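PDB 3LRK: alpha-galactosidase 1 from Saccharomyces cerevisiae, which hydrolyses terminal, non-reducing alpha-D-galactose residues from alpha-D-galactosides such as galactose oligosaccharides, galactomannans and galactolipids. Local coordinates for residues D149-K154 / C186-D191; D72-S77 / T120-P125. The protein carries 1 engineered substitution. All blocks are in the same frame, centred on the assembly; numbering follows the deposited sequence.

Contact 1: residues D149-K154 / C186-D191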
# COMPACT_ATOMS: atom_id res chain seq x y z
N ASP A 149 18.89 16.86 3.56
CA ASP A 149 17.59 16.86 2.90
C ASP A 149 17.39 15.67 1.96
O ASP A 149 18.23 14.77 1.91
CB ASP A 149 17.39 18.18 2.14
CG ASP A 149 15.96 18.71 2.23
OD1 ASP A 149 15.00 17.92 2.13
OD2 ASP A 149 15.80 19.93 2.41
N ASN A 150 16.28 15.68 1.21
CA ASN A 150 15.85 14.54 0.38
C ASN A 150 15.34 14.96 -0.99
O ASN A 150 14.65 14.20 -1.68
CB ASN A 150 14.77 13.75 1.12
CG ASN A 150 14.46 12.40 0.48
OD1 ASN A 150 15.36 11.71 -0.00
ND2 ASN A 150 13.19 12.01 0.51
N CYS A 151 15.68 16.18 -1.39
CA CYS A 151 15.37 16.64 -2.75
C CYS A 151 16.31 16.06 -3.79
O CYS A 151 17.49 15.88 -3.53
CB CYS A 151 15.41 18.17 -2.81
SG CYS A 151 13.93 18.87 -2.07
N TYR A 152 15.77 15.77 -4.98
CA TYR A 152 16.55 15.31 -6.15
C TYR A 152 17.40 14.06 -5.90
O TYR A 152 18.59 14.01 -6.25
CB TYR A 152 17.36 16.48 -6.74
CG TYR A 152 16.42 17.62 -7.06
CD1 TYR A 152 16.41 18.78 -6.29
CD2 TYR A 152 15.50 17.51 -8.11
CE1 TYR A 152 15.52 19.82 -6.55
CE2 TYR A 152 14.60 18.55 -8.39
CZ TYR A 152 14.63 19.70 -7.61
OH TYR A 152 13.74 20.72 -7.86
N ASN A 153 16.78 13.05 -5.29
CA ASN A 153 17.53 11.86 -4.87
C ASN A 153 17.78 10.80 -5.96
O ASN A 153 18.20 9.68 -5.66
CB ASN A 153 16.90 11.22 -3.61
CG ASN A 153 15.46 10.81 -3.83
OD1 ASN A 153 15.09 10.35 -4.92
ND2 ASN A 153 14.64 10.99 -2.82
N LYS A 154 17.49 11.15 -7.22
CA LYS A 154 17.85 10.30 -8.36
C LYS A 154 17.28 8.88 -8.28
O LYS A 154 17.97 7.92 -8.60
CB LYS A 154 19.38 10.24 -8.52
CG LYS A 154 20.06 11.61 -8.70
CD LYS A 154 21.59 11.47 -8.76
CE LYS A 154 22.11 11.52 -10.17
NZ LYS A 154 23.61 11.69 -10.17
N CYS A 186 16.57 14.69 6.98
CA CYS A 186 15.41 15.42 6.48
C CYS A 186 14.87 14.69 5.26
O CYS A 186 14.97 15.19 4.15
CB CYS A 186 15.79 16.87 6.13
SG CYS A 186 14.38 17.94 5.68
N ASN A 187 14.30 13.50 5.47
CA ASN A 187 13.66 12.76 4.40
C ASN A 187 12.15 12.60 4.57
O ASN A 187 11.54 11.77 3.89
CB ASN A 187 14.36 11.40 4.15
CG ASN A 187 13.80 10.27 4.99
OD1 ASN A 187 13.47 10.45 6.17
ND2 ASN A 187 13.69 9.08 4.39
N TRP A 188 11.56 13.38 5.48
CA TRP A 188 10.10 13.49 5.61
C TRP A 188 9.37 12.18 6.01
O TRP A 188 8.18 12.01 5.70
CB TRP A 188 9.49 14.04 4.32
CG TRP A 188 10.35 15.05 3.60
CD1 TRP A 188 10.89 16.21 4.13
CD2 TRP A 188 10.73 15.03 2.22
NE1 TRP A 188 11.60 16.88 3.16
CE2 TRP A 188 11.51 16.18 1.98
CE3 TRP A 188 10.47 14.13 1.16
CZ2 TRP A 188 12.04 16.47 0.71
CZ3 TRP A 188 11.00 14.43 -0.11
CH2 TRP A 188 11.78 15.59 -0.31
N GLY A 189 10.09 11.28 6.66
CA GLY A 189 9.54 9.99 7.11
C GLY A 189 9.52 8.91 6.05
O GLY A 189 9.03 7.80 6.28
N GLN A 190 10.06 9.24 4.88
CA GLN A 190 9.92 8.40 3.68
C GLN A 190 10.60 7.06 3.90
O GLN A 190 11.75 7.01 4.38
CB GLN A 190 10.53 9.12 2.47
CG GLN A 190 10.32 8.47 1.12
CD GLN A 190 11.02 9.25 0.01
OE1 GLN A 190 12.25 9.37 -0.01
NE2 GLN A 190 10.23 9.78 -0.92
N ASP A 191 9.88 6.00 3.56
CA ASP A 191 10.37 4.62 3.71
C ASP A 191 10.57 4.21 5.19
O ASP A 191 11.49 3.46 5.50
CB ASP A 191 11.65 4.40 2.87
CG ASP A 191 11.41 4.63 1.38
OD1 ASP A 191 10.33 4.24 0.89
OD2 ASP A 191 12.28 5.20 0.72
O HOH W 1 12.60 19.36 2.55
O HOH W 2 11.74 11.02 -3.07
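The two segments come closest at Asp149 and Cys186, with CA atoms 4.4 Å apart, and after Cys186 a type I' turn from Asn187 to Gln190 swings Trp188 back over Asn150. The methylene of Asn150 lies over one face of the indole: CB is 3.8 Å from the centroid of the six-membered ring of Trp188 and 13° off its normal, a CH-pi contact. The amide of Asn150 runs along the rim of the ring to Gln190, where Asn150 ND2 donates to Gln190 OE1 over 2.9 Å, a course set by CG lying anti to the backbone N (chi1 -168°). The two amide planes stand 84° apart, and the donor sits above the carbonyl plane of Gln190 rather than on a lone pair. Asn150 OD1 is gripped by Asn153 ND2 at 3.0 Å and, outside the segments, by Arg166; with the ND2 bond, these hold the amide in one orientation. Cys151 SG meets the indole at its edge. Asp149, the catalytic nucleophile, receives its neighbour's amide, Asn150 N to Asp149 OD1, on the anti lone pair at 2.7 Å; the same OD1 accepts from a water that Trp188 NE1 also holds, while Tyr113 OH bonds OD2. Backbone amide, water and tyrosine thus orient the nucleophile's carboxylate.

Contact 2: residues D72-S77 / T120-P125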
# COMPACT_ATOMS: atom_id res chain seq x y z
N ASP A 72 20.58 27.16 6.65
CA ASP A 72 19.84 26.26 5.77
C ASP A 72 20.37 26.36 4.32
O ASP A 72 21.57 26.52 4.11
CB ASP A 72 18.33 26.56 5.88
CG ASP A 72 17.46 25.33 5.64
OD1 ASP A 72 17.19 24.57 6.60
OD2 ASP A 72 17.02 25.12 4.49
N ASP A 73 19.47 26.23 3.34
CA ASP A 73 19.81 26.12 1.91
C ASP A 73 20.40 27.42 1.34
O ASP A 73 20.45 28.44 2.03
CB ASP A 73 18.52 25.74 1.15
CG ASP A 73 18.75 24.95 -0.14
OD1 ASP A 73 19.87 24.94 -0.72
OD2 ASP A 73 17.78 24.32 -0.59
N CYS A 74 20.84 27.38 0.07
CA CYS A 74 21.23 28.57 -0.72
C CYS A 74 22.52 29.28 -0.28
O CYS A 74 22.67 30.50 -0.47
CB CYS A 74 20.09 29.59 -0.80
SG CYS A 74 18.44 28.91 -0.69
N TRP A 75 23.45 28.52 0.27
CA TRP A 75 24.64 29.12 0.87
C TRP A 75 25.86 29.00 -0.06
O TRP A 75 26.81 29.78 0.06
CB TRP A 75 24.92 28.49 2.25
CG TRP A 75 25.22 27.02 2.18
CD1 TRP A 75 24.34 25.99 2.37
CD2 TRP A 75 26.48 26.42 1.87
NE1 TRP A 75 24.98 24.78 2.20
CE2 TRP A 75 26.29 25.01 1.89
CE3 TRP A 75 27.76 26.92 1.59
CZ2 TRP A 75 27.33 24.11 1.64
CZ3 TRP A 75 28.79 26.02 1.33
CH2 TRP A 75 28.57 24.62 1.36
N SER A 76 25.82 28.02 -0.97
CA SER A 76 26.94 27.72 -1.86
C SER A 76 26.80 28.39 -3.23
O SER A 76 25.72 28.86 -3.61
CB SER A 76 27.06 26.20 -2.07
OG SER A 76 25.84 25.65 -2.55
N SER A 77 27.89 28.43 -3.98
CA SER A 77 27.87 28.99 -5.34
C SER A 77 28.24 27.96 -6.41
O SER A 77 28.13 28.23 -7.61
CB SER A 77 28.79 30.21 -5.41
OG SER A 77 30.13 29.85 -5.13
N THR A 120 20.15 20.51 -3.93
CA THR A 120 19.37 20.84 -2.76
C THR A 120 17.96 21.20 -3.22
O THR A 120 17.70 21.32 -4.42
CB THR A 120 19.98 22.00 -1.97
OG1 THR A 120 19.95 23.20 -2.77
CG2 THR A 120 21.43 21.68 -1.60
N CYS A 121 17.06 21.38 -2.27
CA CYS A 121 15.68 21.73 -2.60
C CYS A 121 15.55 23.05 -3.38
O CYS A 121 14.67 23.18 -4.23
CB CYS A 121 14.81 21.72 -1.36
SG CYS A 121 14.69 20.08 -0.60
N ALA A 122 16.43 24.01 -3.11
CA ALA A 122 16.46 25.27 -3.85
C ALA A 122 17.35 25.23 -5.10
O ALA A 122 17.55 26.26 -5.76
CB ALA A 122 16.85 26.43 -2.94
N GLY A 123 17.90 24.06 -5.41
CA GLY A 123 18.64 23.83 -6.65
C GLY A 123 20.13 24.10 -6.63
O GLY A 123 20.75 24.25 -7.68
N TYR A 124 20.70 24.17 -5.42
CA TYR A 124 22.15 24.31 -5.24
C TYR A 124 22.80 22.93 -5.24
O TYR A 124 22.09 21.93 -5.21
CB TYR A 124 22.41 25.06 -3.93
CG TYR A 124 21.94 26.49 -4.00
CD1 TYR A 124 20.58 26.80 -3.93
CD2 TYR A 124 22.86 27.53 -4.18
CE1 TYR A 124 20.14 28.11 -4.02
CE2 TYR A 124 22.42 28.85 -4.28
CZ TYR A 124 21.07 29.13 -4.19
OH TYR A 124 20.64 30.43 -4.26
N PRO A 125 24.15 22.86 -5.31
CA PRO A 125 24.84 21.56 -5.34
C PRO A 125 24.47 20.63 -4.18
O PRO A 125 24.55 21.02 -3.02
CB PRO A 125 26.32 21.93 -5.27
CG PRO A 125 26.39 23.35 -5.73
CD PRO A 125 25.10 23.99 -5.40
O HOH W 3 24.85 23.33 -1.51
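Asp73, a substrate-binding residue, grips the turn from Thr120 to Gly123 with both carboxylate oxygens. Thr120 OG1 donates to Asp73 OD1 at 2.7 Å, on the syn lone pair, and Ala122 N donates to Asp73 OD2 at 2.9 Å, tilted 31° from the carboxylate plane. Cys74 N reaches OD1 from the anti side, which gives that oxygen two donors, and Thr120 OG1 in turn accepts Tyr124 N. A glycerol, probably from the crystallisation liquor, also bonds OD2, in keeping with the substrate-binding role. Replacing Asp73 by alanine would probably leave Thr120 OG1, Ala122 N and Cys74 N without their acceptor and the turn less firmly placed. Next to this grip the Tyr124 ring turns one face to the backbone of Cys74, a CH-pi contact with Cys74 CA 3.5 Å from the Tyr124 ring centroid and 11° off the normal. The CD2 edge of Tyr124 faces Ser76 O at 3.2 Å. Farther out, a water joins Ser76 OG to Pro125 O. The Cys74–Cys42 disulfide fastens this loop to the chain beyond helix 37-40, whose Trp37 packs on Asp73 and Cys74; Tyr113 of strand 109-115 backs Asp73 and Thr120, and Leu85 of strand 85-87 touches Pro125.

In the fold
Along the chain the contacts come in series. Contact 2 joins the loop after strand 68-70 to the one after strand 109-115, closing a loop that takes in the hairpin 76-79/85-87 and helix 96-105. Contact 1 opens only afterwards, joining the loops after strands 145-149 and 182-185 around helix 160-177. Neither encloses or crosses the other. The four parent strands are consecutive neighbours in the parallel sheet of the TIM barrel, so the two contacts link adjacent loops at its catalytic end. The Cys121–Cys151 disulfide, SG to SG 2.1 Å, bridges them covalently, and Cys121 SG lies 3.2 Å from Asp149 OD2. Both also touch the second subunit.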